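Local coordinates for pectinesterase 1 (PDB 1XG2), which catalyses hydrolysis of the methyl esters of pectin in the plant cell wall, releasing methanol, this chain being the catalytic pectinesterase domain in complex with an inhibitor protein, at residues V48-G59 against A86-I97; N158-C166 against P291-Q299. One frame throughout, in Å; residues are numbered along the deposited sequence.

Overall arrangement
From the N terminus, the chain first meets interaction 1, where residues 48-59 are joined by residues 86-97, closing a loop of 26 residues. This contact links two consecutive coils of a parallel beta-helix in two of its sheets, 46-48 beside 85-87 and 55-59 beside 93-95. Interaction 2 opens only after that loop has closed, so the two are in series, neither nested nor crossed. It spans 124 residues, bringing the short helix 294-297 back onto strand 160-164, three strands beyond 93-95 in the same sheet. The centres lie 19 Å apart and the nearest atoms about 10 Å. Interaction 1 thus joins neighbouring coils, interaction 2 the coil stack and the C-terminal tail.

Interaction 1 of 2, residues V48-G59 against A86-I97; sequences VASNKMNLMIVG and AAVGQGFILQDI
Ile57 and Val48 converge on one corner of the Phe92 ring: Ile57 CD1 lies in the ring plane at its edge, 3.8 Å from Phe92 CE1, and Val48 CG2 approaches that same CE1 obliquely at 4.0 Å. The ring gets there because CG is anti to the backbone N (chi1 -174°), which swings it back toward residues 48-59, and Ala87 CB lies over one face, 3.4 Å above the plane and displaced toward the rim. Ile57 also rests its CB on Leu94 CD1 (3.9 Å). The backbone shows successive coils of a right-handed parallel beta-helix: strands 55-59 and 93-95 run parallel, their axes at 5° and 4.8 Å apart at closest approach. Ile57 N donates to Ile93 O (2.9 Å) and Ile57 O accepts from Gln95 N (3.0 Å), while in the neighbouring sheet Val48 bonds likewise to Ala86 O and Val88 N. An alanine in place of Phe92 would probably leave Val48 CG2 and Ile57 CD1 without their shared partner and open a gap beside Ala87. The chemistry implies a division of labour: amides fix the coil spacing, and apolar groups from two sheets fill the interior.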
ATOM      1  N   VAL A  48      -6.705 -13.176  -1.576  1.00 16.37           N
ATOM      2  CA  VAL A  48      -6.069 -13.912  -0.496  1.00 16.61           C
ATOM      3  C   VAL A  48      -6.392 -13.172   0.796  1.00 16.82           C
ATOM      4  O   VAL A  48      -5.765 -12.161   1.117  1.00 16.07           O
ATOM      5  CB  VAL A  48      -4.542 -14.020  -0.694  1.00 16.65           C
ATOM      6  CG1 VAL A  48      -3.894 -14.749   0.479  1.00 17.08           C
ATOM      7  CG2 VAL A  48      -4.229 -14.744  -1.992  1.00 16.45           C
ATOM      8  N   ALA A  49      -7.384 -13.673   1.527  1.00 17.13           N
ATOM      9  CA  ALA A  49      -7.956 -12.950   2.658  1.00 17.45           C
ATOM     10  C   ALA A  49      -7.058 -13.016   3.883  1.00 17.96           C
ATOM     11  O   ALA A  49      -6.052 -13.739   3.910  1.00 16.24           O
ATOM     12  CB  ALA A  49      -9.348 -13.517   2.997  1.00 18.21           C
ATOM     13  N   SER A  50      -7.460 -12.275   4.916  1.00 18.62           N
ATOM     14  CA  SER A  50      -6.645 -12.089   6.102  1.00 19.51           C
ATOM     15  C   SER A  50      -6.393 -13.393   6.833  1.00 19.64           C
ATOM     16  O   SER A  50      -5.354 -13.555   7.469  1.00 19.41           O
ATOM     17  CB  SER A  50      -7.272 -11.038   7.036  1.00 20.10           C
ATOM     18  OG  SER A  50      -8.532 -11.447   7.522  1.00 22.25           O
ATOM     19  N   ASN A  51      -7.320 -14.336   6.716  1.00 20.29           N
ATOM     20  CA  ASN A  51      -7.162 -15.643   7.368  1.00 20.98           C
ATOM     21  C   ASN A  51      -6.186 -16.573   6.633  1.00 20.41           C
ATOM     22  O   ASN A  51      -5.709 -17.550   7.208  1.00 20.97           O
ATOM     23  CB  ASN A  51      -8.519 -16.342   7.578  1.00 21.58           C
ATOM     24  CG  ASN A  51      -9.342 -16.452   6.301  1.00 24.23           C
ATOM     25  OD1 ASN A  51      -9.762 -15.439   5.737  1.00 30.78           O
ATOM     26  ND2 ASN A  51      -9.528 -17.676   5.805  1.00 25.58           N
ATOM     27  N   LYS A  52      -5.892 -16.272   5.370  1.00 19.58           N
ATOM     28  CA  LYS A  52      -4.963 -17.066   4.569  1.00 18.85           C
ATOM     29  C   LYS A  52      -3.554 -16.533   4.764  1.00 18.77           C
ATOM     30  O   LYS A  52      -3.039 -15.770   3.948  1.00 18.01           O
ATOM     31  CB  LYS A  52      -5.355 -17.025   3.093  1.00 19.06           C
ATOM     32  CG  LYS A  52      -6.733 -17.596   2.779  1.00 20.28           C
ATOM     33  CD  LYS A  52      -6.902 -19.065   3.220  1.00 20.29           C
ATOM     34  CE  LYS A  52      -8.302 -19.594   2.830  1.00 20.79           C
ATOM     35  NZ  LYS A  52      -8.547 -20.959   3.371  1.00 21.74           N
ATOM     36  N   MET A  53      -2.940 -16.965   5.858  1.00 17.94           N
ATOM     37  CA  MET A  53      -1.643 -16.482   6.314  1.00 18.36           C
ATOM     38  C   MET A  53      -0.504 -17.362   5.796  1.00 18.04           C
ATOM     39  O   MET A  53      -0.645 -18.564   5.618  1.00 17.94           O
ATOM     40  CB  MET A  53      -1.645 -16.479   7.843  1.00 18.32           C
ATOM     41  CG  MET A  53      -2.499 -15.350   8.425  1.00 20.86           C
ATOM     42  SD  MET A  53      -2.827 -15.578  10.178  1.00 24.13           S
ATOM     43  CE  MET A  53      -1.145 -15.359  10.775  1.00 25.11           C
ATOM     44  N   ASN A  54       0.644 -16.735   5.579  1.00 17.95           N
ATOM     45  CA  ASN A  54       1.863 -17.449   5.223  1.00 18.16           C
ATOM     46  C   ASN A  54       1.700 -18.282   3.951  1.00 17.95           C
ATOM     47  O   ASN A  54       2.265 -19.378   3.836  1.00 18.10           O
ATOM     48  CB  ASN A  54       2.324 -18.319   6.405  1.00 18.19           C
ATOM     49  CG  ASN A  54       2.745 -17.494   7.597  1.00 18.90           C
ATOM     50  OD1 ASN A  54       3.539 -16.562   7.466  1.00 17.94           O
ATOM     51  ND2 ASN A  54       2.207 -17.822   8.771  1.00 18.28           N
ATOM     52  N   LEU A  55       0.922 -17.751   3.010  1.00 16.57           N
ATOM     53  CA  LEU A  55       0.669 -18.405   1.739  1.00 16.86           C
ATOM     54  C   LEU A  55       1.706 -17.936   0.734  1.00 15.86           C
ATOM     55  O   LEU A  55       1.910 -16.734   0.590  1.00 14.99           O
ATOM     56  CB  LEU A  55      -0.715 -18.026   1.206  1.00 16.94           C
ATOM     57  CG  LEU A  55      -1.743 -19.114   0.928  1.00 21.81           C
ATOM     58  CD1 LEU A  55      -2.890 -18.535   0.099  1.00 22.92           C
ATOM     59  CD2 LEU A  55      -1.133 -20.318   0.218  1.00 23.05           C
ATOM     60  N   MET A  56       2.321 -18.884   0.033  1.00 15.02           N
ATOM     61  CA  MET A  56       3.201 -18.599  -1.087  1.00 14.90           C
ATOM     62  C   MET A  56       2.521 -19.057  -2.378  1.00 14.93           C
ATOM     63  O   MET A  56       2.126 -20.215  -2.502  1.00 15.65           O
ATOM     64  CB  MET A  56       4.529 -19.326  -0.917  1.00 14.82           C
ATOM     65  CG  MET A  56       5.504 -19.131  -2.078  1.00 15.33           C
ATOM     66  SD  MET A  56       7.110 -19.789  -1.660  1.00 19.70           S
ATOM     67  CE  MET A  56       8.100 -19.177  -2.964  1.00 18.20           C
ATOM     68  N   ILE A  57       2.344 -18.135  -3.318  1.00 14.89           N
ATOM     69  CA  ILE A  57       1.821 -18.462  -4.635  1.00 14.29           C
ATOM     70  C   ILE A  57       2.997 -18.319  -5.579  1.00 13.85           C
ATOM     71  O   ILE A  57       3.564 -17.249  -5.708  1.00 12.49           O
ATOM     72  CB  ILE A  57       0.659 -17.538  -5.025  1.00 14.66           C
ATOM     73  CG1 ILE A  57      -0.528 -17.774  -4.084  1.00 14.81           C
ATOM     74  CG2 ILE A  57       0.237 -17.771  -6.479  1.00 14.74           C
ATOM     75  CD1 ILE A  57      -1.757 -16.931  -4.375  1.00 15.16           C
ATOM     76  N   VAL A  58       3.378 -19.418  -6.218  1.00 13.32           N
ATOM     77  CA  VAL A  58       4.552 -19.423  -7.074  1.00 13.25           C
ATOM     78  C   VAL A  58       4.180 -20.028  -8.417  1.00 13.25           C
ATOM     79  O   VAL A  58       3.550 -21.077  -8.462  1.00 13.10           O
ATOM     80  CB  VAL A  58       5.747 -20.172  -6.389  1.00 13.20           C
ATOM     81  CG1 VAL A  58       5.403 -21.597  -6.044  1.00 14.11           C
ATOM     82  CG2 VAL A  58       6.994 -20.115  -7.239  1.00 13.82           C
ATOM     83  N   GLY A  59       4.546 -19.352  -9.498  1.00 13.88           N
ATOM     84  CA  GLY A  59       4.315 -19.844 -10.838  1.00 14.82           C
ATOM     85  C   GLY A  59       5.546 -20.493 -11.449  1.00 15.75           C
ATOM     86  O   GLY A  59       6.544 -20.763 -10.768  1.00 16.18           O
ATOM     87  N   ALA A  86      -5.572  -9.699  -5.239  1.00 10.23           N
ATOM     88  CA  ALA A  86      -5.539  -8.876  -4.025  1.00 10.14           C
ATOM     89  C   ALA A  86      -5.151  -9.787  -2.861  1.00 10.63           C
ATOM     90  O   ALA A  86      -5.701 -10.872  -2.728  1.00  9.75           O
ATOM     91  CB  ALA A  86      -6.898  -8.262  -3.766  1.00 10.32           C
ATOM     92  N   ALA A  87      -4.206  -9.359  -2.025  1.00 10.97           N
ATOM     93  CA  ALA A  87      -3.740 -10.179  -0.908  1.00 11.67           C
ATOM     94  C   ALA A  87      -3.559  -9.343   0.351  1.00 12.51           C
ATOM     95  O   ALA A  87      -2.896  -8.315   0.329  1.00 12.59           O
ATOM     96  CB  ALA A  87      -2.438 -10.855  -1.264  1.00 11.99           C
ATOM     97  N   VAL A  88      -4.155  -9.799   1.446  1.00 13.22           N
ATOM     98  CA  VAL A  88      -4.004  -9.146   2.735  1.00 13.65           C
ATOM     99  C   VAL A  88      -3.547 -10.109   3.822  1.00 13.60           C
ATOM    100  O   VAL A  88      -3.229  -9.673   4.912  1.00 14.16           O
ATOM    101  CB  VAL A  88      -5.293  -8.414   3.168  1.00 14.00           C
ATOM    102  CG1 VAL A  88      -5.667  -7.357   2.124  1.00 14.39           C
ATOM    103  CG2 VAL A  88      -6.443  -9.375   3.385  1.00 16.14           C
ATOM    104  N   GLY A  89      -3.485 -11.406   3.514  1.00 14.25           N
ATOM    105  CA  GLY A  89      -3.044 -12.406   4.479  1.00 13.90           C
ATOM    106  C   GLY A  89      -1.581 -12.231   4.854  1.00 14.07           C
ATOM    107  O   GLY A  89      -0.700 -12.279   3.991  1.00 13.60           O
ATOM    108  N   GLN A  90      -1.326 -12.038   6.150  1.00 14.17           N
ATOM    109  CA  GLN A  90       0.012 -11.813   6.687  1.00 15.09           C
ATOM    110  C   GLN A  90       1.025 -12.838   6.166  1.00 13.90           C
ATOM    111  O   GLN A  90       0.726 -14.018   6.136  1.00 13.10           O
ATOM    112  CB  GLN A  90      -0.032 -11.892   8.224  1.00 16.08           C
ATOM    113  CG  GLN A  90       1.280 -11.647   8.936  1.00 20.65           C
ATOM    114  CD  GLN A  90       1.215 -12.082  10.413  1.00 25.18           C
ATOM    115  OE1 GLN A  90       0.413 -11.540  11.176  1.00 29.38           O
ATOM    116  NE2 GLN A  90       2.035 -13.064  10.797  1.00 26.78           N
ATOM    117  N   GLY A  91       2.226 -12.377   5.817  1.00 13.30           N
ATOM    118  CA  GLY A  91       3.311 -13.253   5.377  1.00 12.95           C
ATOM    119  C   GLY A  91       3.222 -13.738   3.930  1.00 12.67           C
ATOM    120  O   GLY A  91       4.003 -14.605   3.536  1.00 13.55           O
ATOM    121  N   PHE A  92       2.278 -13.193   3.156  1.00 11.88           N
ATOM    122  CA  PHE A  92       2.088 -13.521   1.740  1.00 11.44           C
ATOM    123  C   PHE A  92       3.396 -13.422   0.940  1.00 11.43           C
ATOM    124  O   PHE A  92       4.151 -12.485   1.119  1.00 11.06           O
ATOM    125  CB  PHE A  92       1.046 -12.571   1.131  1.00 10.95           C
ATOM    126  CG  PHE A  92       0.667 -12.902  -0.278  1.00 11.04           C
ATOM    127  CD1 PHE A  92       0.110 -14.127  -0.586  1.00 12.73           C
ATOM    128  CD2 PHE A  92       0.872 -11.983  -1.302  1.00 12.56           C
ATOM    129  CE1 PHE A  92      -0.247 -14.439  -1.905  1.00 13.06           C
ATOM    130  CE2 PHE A  92       0.514 -12.273  -2.619  1.00 11.27           C
ATOM    131  CZ  PHE A  92      -0.039 -13.495  -2.922  1.00 12.19           C
ATOM    132  N   ILE A  93       3.657 -14.413   0.090  1.00 11.58           N
ATOM    133  CA  ILE A  93       4.785 -14.395  -0.832  1.00 12.17           C
ATOM    134  C   ILE A  93       4.235 -14.699  -2.212  1.00 12.09           C
ATOM    135  O   ILE A  93       3.487 -15.663  -2.382  1.00 12.26           O
ATOM    136  CB  ILE A  93       5.810 -15.480  -0.481  1.00 13.10           C
ATOM    137  CG1 ILE A  93       6.352 -15.246   0.923  1.00 15.20           C
ATOM    138  CG2 ILE A  93       6.936 -15.536  -1.553  1.00 12.24           C
ATOM    139  CD1 ILE A  93       7.167 -16.375   1.420  1.00 18.57           C
ATOM    140  N   LEU A  94       4.596 -13.863  -3.176  1.00 11.60           N
ATOM    141  CA  LEU A  94       4.226 -14.048  -4.566  1.00 10.97           C
ATOM    142  C   LEU A  94       5.529 -14.129  -5.353  1.00 11.26           C
ATOM    143  O   LEU A  94       6.442 -13.302  -5.175  1.00 10.67           O
ATOM    144  CB  LEU A  94       3.372 -12.872  -5.037  1.00 11.15           C
ATOM    145  CG  LEU A  94       2.762 -12.988  -6.434  1.00 10.95           C
ATOM    146  CD1 LEU A  94       1.681 -14.034  -6.428  1.00 12.01           C
ATOM    147  CD2 LEU A  94       2.222 -11.643  -6.902  1.00 12.45           C
ATOM    148  N   GLN A  95       5.619 -15.115  -6.236  1.00 11.65           N
ATOM    149  CA  GLN A  95       6.883 -15.398  -6.910  1.00 11.38           C
ATOM    150  C   GLN A  95       6.713 -16.063  -8.264  1.00 11.64           C
ATOM    151  O   GLN A  95       5.800 -16.870  -8.459  1.00 11.47           O
ATOM    152  CB  GLN A  95       7.764 -16.278  -6.016  1.00 11.90           C
ATOM    153  CG  GLN A  95       9.198 -16.470  -6.507  1.00 11.85           C
ATOM    154  CD  GLN A  95       9.967 -17.388  -5.601  1.00 15.56           C
ATOM    155  OE1 GLN A  95      10.176 -18.573  -5.927  1.00 20.24           O
ATOM    156  NE2 GLN A  95      10.358 -16.875  -4.442  1.00 11.71           N
ATOM    157  N   ASP A  96       7.619 -15.708  -9.179  1.00 11.87           N
ATOM    158  CA  ASP A  96       7.742 -16.320 -10.510  1.00 11.83           C
ATOM    159  C   ASP A  96       6.433 -16.358 -11.272  1.00 11.45           C
ATOM    160  O   ASP A  96       6.033 -17.395 -11.787  1.00 11.43           O
ATOM    161  CB  ASP A  96       8.328 -17.735 -10.399  1.00 11.93           C
ATOM    162  CG  ASP A  96       9.756 -17.731  -9.942  1.00 12.54           C
ATOM    163  OD1 ASP A  96      10.539 -16.880 -10.427  1.00 13.31           O
ATOM    164  OD2 ASP A  96      10.173 -18.535  -9.085  1.00 13.12           O
ATOM    165  N   ILE A  97       5.761 -15.219 -11.322  1.00 11.42           N
ATOM    166  CA  ILE A  97       4.400 -15.170 -11.851  1.00 10.91           C
ATOM    167  C   ILE A  97       4.125 -13.761 -12.355  1.00 10.42           C
ATOM    168  O   ILE A  97       4.750 -12.807 -11.918  1.00  9.43           O
ATOM    169  CB  ILE A  97       3.387 -15.612 -10.762  1.00 10.99           C
ATOM    170  CG1 ILE A  97       2.016 -15.930 -11.377  1.00 10.97           C
ATOM    171  CG2 ILE A  97       3.256 -14.549  -9.663  1.00 11.95           C
ATOM    172  CD1 ILE A  97       1.102 -16.663 -10.445  1.00 12.13           C
TER
HETATM  173  O   HOH W   1      -3.511 -11.819   8.036  1.00 14.30           O
HETATM  174  O   HOH W   2      -0.398 -14.963   3.040  1.00 13.51           O

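Interaction 2 of 2, residues N158-C166 against P291-Q299; sequences NAAVVFQKC and PFTVAKLIQ
Ala160 and Val162 run past the short helix 294-297 at close backbone range, CA to CA 6.1 Å for Ala160 with Ile298 and 6.5 Å for Val162 with Val294, with no hydrogen bond across. The motif is a short helix from the C-terminal segment laid on the outer surface of a right-handed parallel beta-helix: CB of Ala160, Val162 and Gln164 points toward the helix, whereas Val161 turns away from it and the Phe163 ring stacks with Tyr143. Val162 buries the most surface and divides its two methyls. With CG1 anti to the backbone N (chi1 178°), CG1 meets Val294 CG2 at 3.9 Å, the two side chains crossing at about a right angle, while CG2 meets Leu297 CD2 at 4.0 Å and Ile298 CD1 at 4.1 Å. Beyond Val162, Gln164 lays its NE2 3.6 Å from Val294 CG2; this amide nitrogen has its polar partners in Val312 O and Gln198 OE1, so the valine methyl adds only van der Waals contact. Thr293, at the N-cap, takes a weak bond on OG1 from Lys296 N, while the hydroxyl's stronger partner is Met290 O. At the other end, Ala160 CB sits 3.6 Å from Leu297 O. The tightest approach is beside it, where Ile298 CG2 presses to 3.2 Å from Ala160 O.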
ATOM      1  N   ASN A 158      -0.269   3.440   0.421  1.00  9.42           N
ATOM      2  CA  ASN A 158       0.357   3.925   1.636  1.00  9.20           C
ATOM      3  C   ASN A 158       0.972   2.798   2.451  1.00  9.46           C
ATOM      4  O   ASN A 158       0.960   2.830   3.683  1.00  8.88           O
ATOM      5  CB  ASN A 158      -0.665   4.699   2.462  1.00  9.37           C
ATOM      6  CG  ASN A 158      -0.045   5.502   3.582  1.00  9.41           C
ATOM      7  OD1 ASN A 158       1.088   6.013   3.440  1.00 13.63           O
ATOM      8  ND2 ASN A 158      -0.741   5.606   4.705  1.00  6.96           N
ATOM      9  N   ALA A 159       1.543   1.815   1.752  1.00  9.98           N
ATOM     10  CA  ALA A 159       2.362   0.789   2.414  1.00  9.93           C
ATOM     11  C   ALA A 159       3.635   1.412   2.955  1.00  9.51           C
ATOM     12  O   ALA A 159       4.015   2.500   2.550  1.00  8.99           O
ATOM     13  CB  ALA A 159       2.732  -0.320   1.427  1.00  9.99           C
ATOM     14  N   ALA A 160       4.288   0.726   3.886  1.00  9.18           N
ATOM     15  CA  ALA A 160       5.711   0.934   4.087  1.00  9.47           C
ATOM     16  C   ALA A 160       6.356  -0.113   3.184  1.00  9.40           C
ATOM     17  O   ALA A 160       6.232  -1.316   3.432  1.00  9.41           O
ATOM     18  CB  ALA A 160       6.095   0.728   5.522  1.00  9.90           C
ATOM     19  N   VAL A 161       7.008   0.346   2.124  1.00  9.34           N
ATOM     20  CA  VAL A 161       7.399  -0.531   1.033  1.00  9.44           C
ATOM     21  C   VAL A 161       8.763  -0.169   0.453  1.00  9.81           C
ATOM     22  O   VAL A 161       9.055   0.998   0.187  1.00  9.92           O
ATOM     23  CB  VAL A 161       6.307  -0.557  -0.095  1.00  9.31           C
ATOM     24  CG1 VAL A 161       6.099   0.809  -0.701  1.00 10.18           C
ATOM     25  CG2 VAL A 161       6.673  -1.555  -1.180  1.00  8.56           C
ATOM     26  N   VAL A 162       9.591  -1.195   0.276  1.00  9.49           N
ATOM     27  CA  VAL A 162      10.858  -1.082  -0.438  1.00 10.47           C
ATOM     28  C   VAL A 162      10.869  -1.936  -1.705  1.00  9.95           C
ATOM     29  O   VAL A 162      10.548  -3.131  -1.671  1.00 10.48           O
ATOM     30  CB  VAL A 162      12.019  -1.502   0.468  1.00 10.38           C
ATOM     31  CG1 VAL A 162      13.345  -1.442  -0.280  1.00 12.12           C
ATOM     32  CG2 VAL A 162      12.048  -0.601   1.698  1.00 10.91           C
ATOM     33  N   PHE A 163      11.225  -1.298  -2.813  1.00 10.57           N
ATOM     34  CA  PHE A 163      11.508  -1.948  -4.089  1.00 10.89           C
ATOM     35  C   PHE A 163      13.014  -2.019  -4.231  1.00 11.50           C
ATOM     36  O   PHE A 163      13.706  -1.001  -4.144  1.00 12.21           O
ATOM     37  CB  PHE A 163      10.912  -1.160  -5.257  1.00 10.98           C
ATOM     38  CG  PHE A 163       9.422  -1.091  -5.234  1.00 11.41           C
ATOM     39  CD1 PHE A 163       8.776  -0.143  -4.460  1.00 11.38           C
ATOM     40  CD2 PHE A 163       8.655  -1.980  -5.985  1.00 12.47           C
ATOM     41  CE1 PHE A 163       7.399  -0.098  -4.411  1.00 10.40           C
ATOM     42  CE2 PHE A 163       7.279  -1.933  -5.944  1.00 10.22           C
ATOM     43  CZ  PHE A 163       6.652  -0.990  -5.168  1.00 11.38           C
ATOM     44  N   GLN A 164      13.528  -3.223  -4.429  1.00 11.64           N
ATOM     45  CA  GLN A 164      14.953  -3.426  -4.544  1.00 12.16           C
ATOM     46  C   GLN A 164      15.274  -4.268  -5.760  1.00 11.36           C
ATOM     47  O   GLN A 164      14.723  -5.343  -5.918  1.00 10.52           O
ATOM     48  CB  GLN A 164      15.454  -4.117  -3.286  1.00 12.36           C
ATOM     49  CG  GLN A 164      16.794  -3.679  -2.840  1.00 14.85           C
ATOM     50  CD  GLN A 164      17.165  -4.301  -1.515  1.00 13.92           C
ATOM     51  OE1 GLN A 164      17.313  -5.518  -1.431  1.00 13.02           O
ATOM     52  NE2 GLN A 164      17.294  -3.480  -0.479  1.00 12.88           N
ATOM     53  N   LYS A 165      16.183  -3.782  -6.605  1.00 11.58           N
ATOM     54  CA  LYS A 165      16.579  -4.494  -7.821  1.00 12.24           C
ATOM     55  C   LYS A 165      15.380  -4.876  -8.702  1.00 12.16           C
ATOM     56  O   LYS A 165      15.318  -5.965  -9.274  1.00 12.10           O
ATOM     57  CB  LYS A 165      17.439  -5.717  -7.478  1.00 13.43           C
ATOM     58  CG  LYS A 165      18.629  -5.390  -6.588  1.00 16.95           C
ATOM     59  CD  LYS A 165      19.951  -5.472  -7.302  1.00 22.84           C
ATOM     60  CE  LYS A 165      21.126  -5.050  -6.386  1.00 26.17           C
ATOM     61  NZ  LYS A 165      21.737  -6.183  -5.597  1.00 26.55           N
ATOM     62  N   CYS A 166      14.434  -3.950  -8.800  1.00 11.19           N
ATOM     63  CA  CYS A 166      13.304  -4.069  -9.708  1.00 11.50           C
ATOM     64  C   CYS A 166      13.518  -3.178 -10.916  1.00 11.15           C
ATOM     65  O   CYS A 166      14.226  -2.184 -10.837  1.00 11.21           O
ATOM     66  CB  CYS A 166      12.009  -3.650  -9.009  1.00 11.47           C
ATOM     67  SG  CYS A 166      11.555  -4.745  -7.635  1.00 12.60           S
ATOM     68  N   PRO A 291      16.685   6.108   6.878  1.00 17.31           N
ATOM     69  CA  PRO A 291      15.290   5.802   7.234  1.00 16.75           C
ATOM     70  C   PRO A 291      14.501   5.050   6.164  1.00 16.14           C
ATOM     71  O   PRO A 291      13.461   4.466   6.485  1.00 15.51           O
ATOM     72  CB  PRO A 291      14.681   7.180   7.454  1.00 17.15           C
ATOM     73  CG  PRO A 291      15.823   8.034   7.823  1.00 17.69           C
ATOM     74  CD  PRO A 291      16.962   7.551   6.995  1.00 17.17           C
ATOM     75  N   PHE A 292      14.998   5.052   4.926  1.00 15.72           N
ATOM     76  CA  PHE A 292      14.289   4.448   3.803  1.00 15.24           C
ATOM     77  C   PHE A 292      14.848   3.097   3.388  1.00 15.19           C
ATOM     78  O   PHE A 292      14.433   2.542   2.383  1.00 13.96           O
ATOM     79  CB  PHE A 292      14.219   5.463   2.659  1.00 14.94           C
ATOM     80  CG  PHE A 292      13.578   6.758   3.090  1.00 15.77           C
ATOM     81  CD1 PHE A 292      12.194   6.855   3.209  1.00 16.72           C
ATOM     82  CD2 PHE A 292      14.352   7.833   3.481  1.00 14.78           C
ATOM     83  CE1 PHE A 292      11.591   8.025   3.653  1.00 17.24           C
ATOM     84  CE2 PHE A 292      13.764   9.006   3.930  1.00 15.86           C
ATOM     85  CZ  PHE A 292      12.374   9.108   4.017  1.00 15.96           C
ATOM     86  N   THR A 293      15.741   2.547   4.215  1.00 15.08           N
ATOM     87  CA  THR A 293      16.320   1.228   3.971  1.00 14.99           C
ATOM     88  C   THR A 293      15.386   0.146   4.468  1.00 14.65           C
ATOM     89  O   THR A 293      14.430   0.399   5.203  1.00 15.33           O
ATOM     90  CB  THR A 293      17.688   1.064   4.667  1.00 15.00           C
ATOM     91  OG1 THR A 293      17.551   1.295   6.073  1.00 15.23           O
ATOM     92  CG2 THR A 293      18.679   2.101   4.195  1.00 15.54           C
ATOM     93  N   VAL A 294      15.660  -1.072   4.052  1.00 14.33           N
ATOM     94  CA  VAL A 294      14.883  -2.233   4.475  1.00 13.97           C
ATOM     95  C   VAL A 294      14.870  -2.328   6.002  1.00 14.57           C
ATOM     96  O   VAL A 294      13.834  -2.586   6.612  1.00 13.78           O
ATOM     97  CB  VAL A 294      15.460  -3.500   3.874  1.00 13.68           C
ATOM     98  CG1 VAL A 294      14.991  -4.750   4.612  1.00 14.06           C
ATOM     99  CG2 VAL A 294      15.126  -3.584   2.405  1.00 14.30           C
ATOM    100  N   ALA A 295      16.038  -2.112   6.599  1.00 15.05           N
ATOM    101  CA  ALA A 295      16.187  -2.184   8.046  1.00 14.99           C
ATOM    102  C   ALA A 295      15.263  -1.201   8.776  1.00 14.64           C
ATOM    103  O   ALA A 295      14.621  -1.562   9.753  1.00 14.97           O
ATOM    104  CB  ALA A 295      17.634  -1.928   8.424  1.00 15.41           C
ATOM    105  N   LYS A 296      15.175   0.031   8.294  1.00 14.19           N
ATOM    106  CA  LYS A 296      14.464   1.067   9.039  1.00 14.49           C
ATOM    107  C   LYS A 296      13.003   1.233   8.625  1.00 14.09           C
ATOM    108  O   LYS A 296      12.153   1.487   9.472  1.00 14.64           O
ATOM    109  CB  LYS A 296      15.185   2.411   8.903  1.00 14.81           C
ATOM    110  CG  LYS A 296      16.618   2.403   9.406  1.00 16.67           C
ATOM    111  CD  LYS A 296      16.708   2.124  10.898  1.00 20.51           C
ATOM    112  CE  LYS A 296      18.168   1.947  11.332  1.00 23.26           C
ATOM    113  NZ  LYS A 296      18.272   1.529  12.760  1.00 26.01           N
ATOM    114  N   LEU A 297      12.705   1.130   7.334  1.00 12.84           N
ATOM    115  CA  LEU A 297      11.354   1.435   6.853  1.00 12.28           C
ATOM    116  C   LEU A 297      10.388   0.264   7.033  1.00 11.94           C
ATOM    117  O   LEU A 297       9.225   0.466   7.362  1.00 11.73           O
ATOM    118  CB  LEU A 297      11.382   1.886   5.393  1.00 12.08           C
ATOM    119  CG  LEU A 297      10.031   2.300   4.781  1.00 12.51           C
ATOM    120  CD1 LEU A 297       9.461   3.535   5.465  1.00 13.81           C
ATOM    121  CD2 LEU A 297      10.193   2.554   3.300  1.00 13.10           C
ATOM    122  N   ILE A 298      10.879  -0.957   6.831  1.00 11.54           N
ATOM    123  CA  ILE A 298      10.059  -2.158   6.948  1.00 11.48           C
ATOM    124  C   ILE A 298      10.576  -3.180   7.977  1.00 12.27           C
ATOM    125  O   ILE A 298      10.104  -4.305   8.007  1.00 11.68           O
ATOM    126  CB  ILE A 298       9.876  -2.819   5.546  1.00 11.50           C
ATOM    127  CG1 ILE A 298      11.206  -3.281   4.931  1.00 10.26           C
ATOM    128  CG2 ILE A 298       9.162  -1.837   4.601  1.00 12.09           C
ATOM    129  CD1 ILE A 298      11.030  -4.081   3.633  1.00 10.32           C
ATOM    130  N   GLN A 299      11.510  -2.790   8.834  1.00 13.53           N
ATOM    131  CA  GLN A 299      12.036  -3.712   9.851  1.00 15.57           C
ATOM    132  C   GLN A 299      12.341  -5.083   9.264  1.00 16.99           C
ATOM    133  O   GLN A 299      12.040  -6.115   9.861  1.00 17.61           O
ATOM    134  CB  GLN A 299      11.042  -3.840  11.006  1.00 15.77           C
ATOM    135  CG  GLN A 299      10.897  -2.545  11.797  1.00 16.21           C
ATOM    136  CD  GLN A 299      10.011  -1.549  11.107  1.00 16.16           C
ATOM    137  OE1 GLN A 299       8.907  -1.890  10.717  1.00 17.05           O
ATOM    138  NE2 GLN A 299      10.489  -0.320  10.945  1.00 19.18           N
TER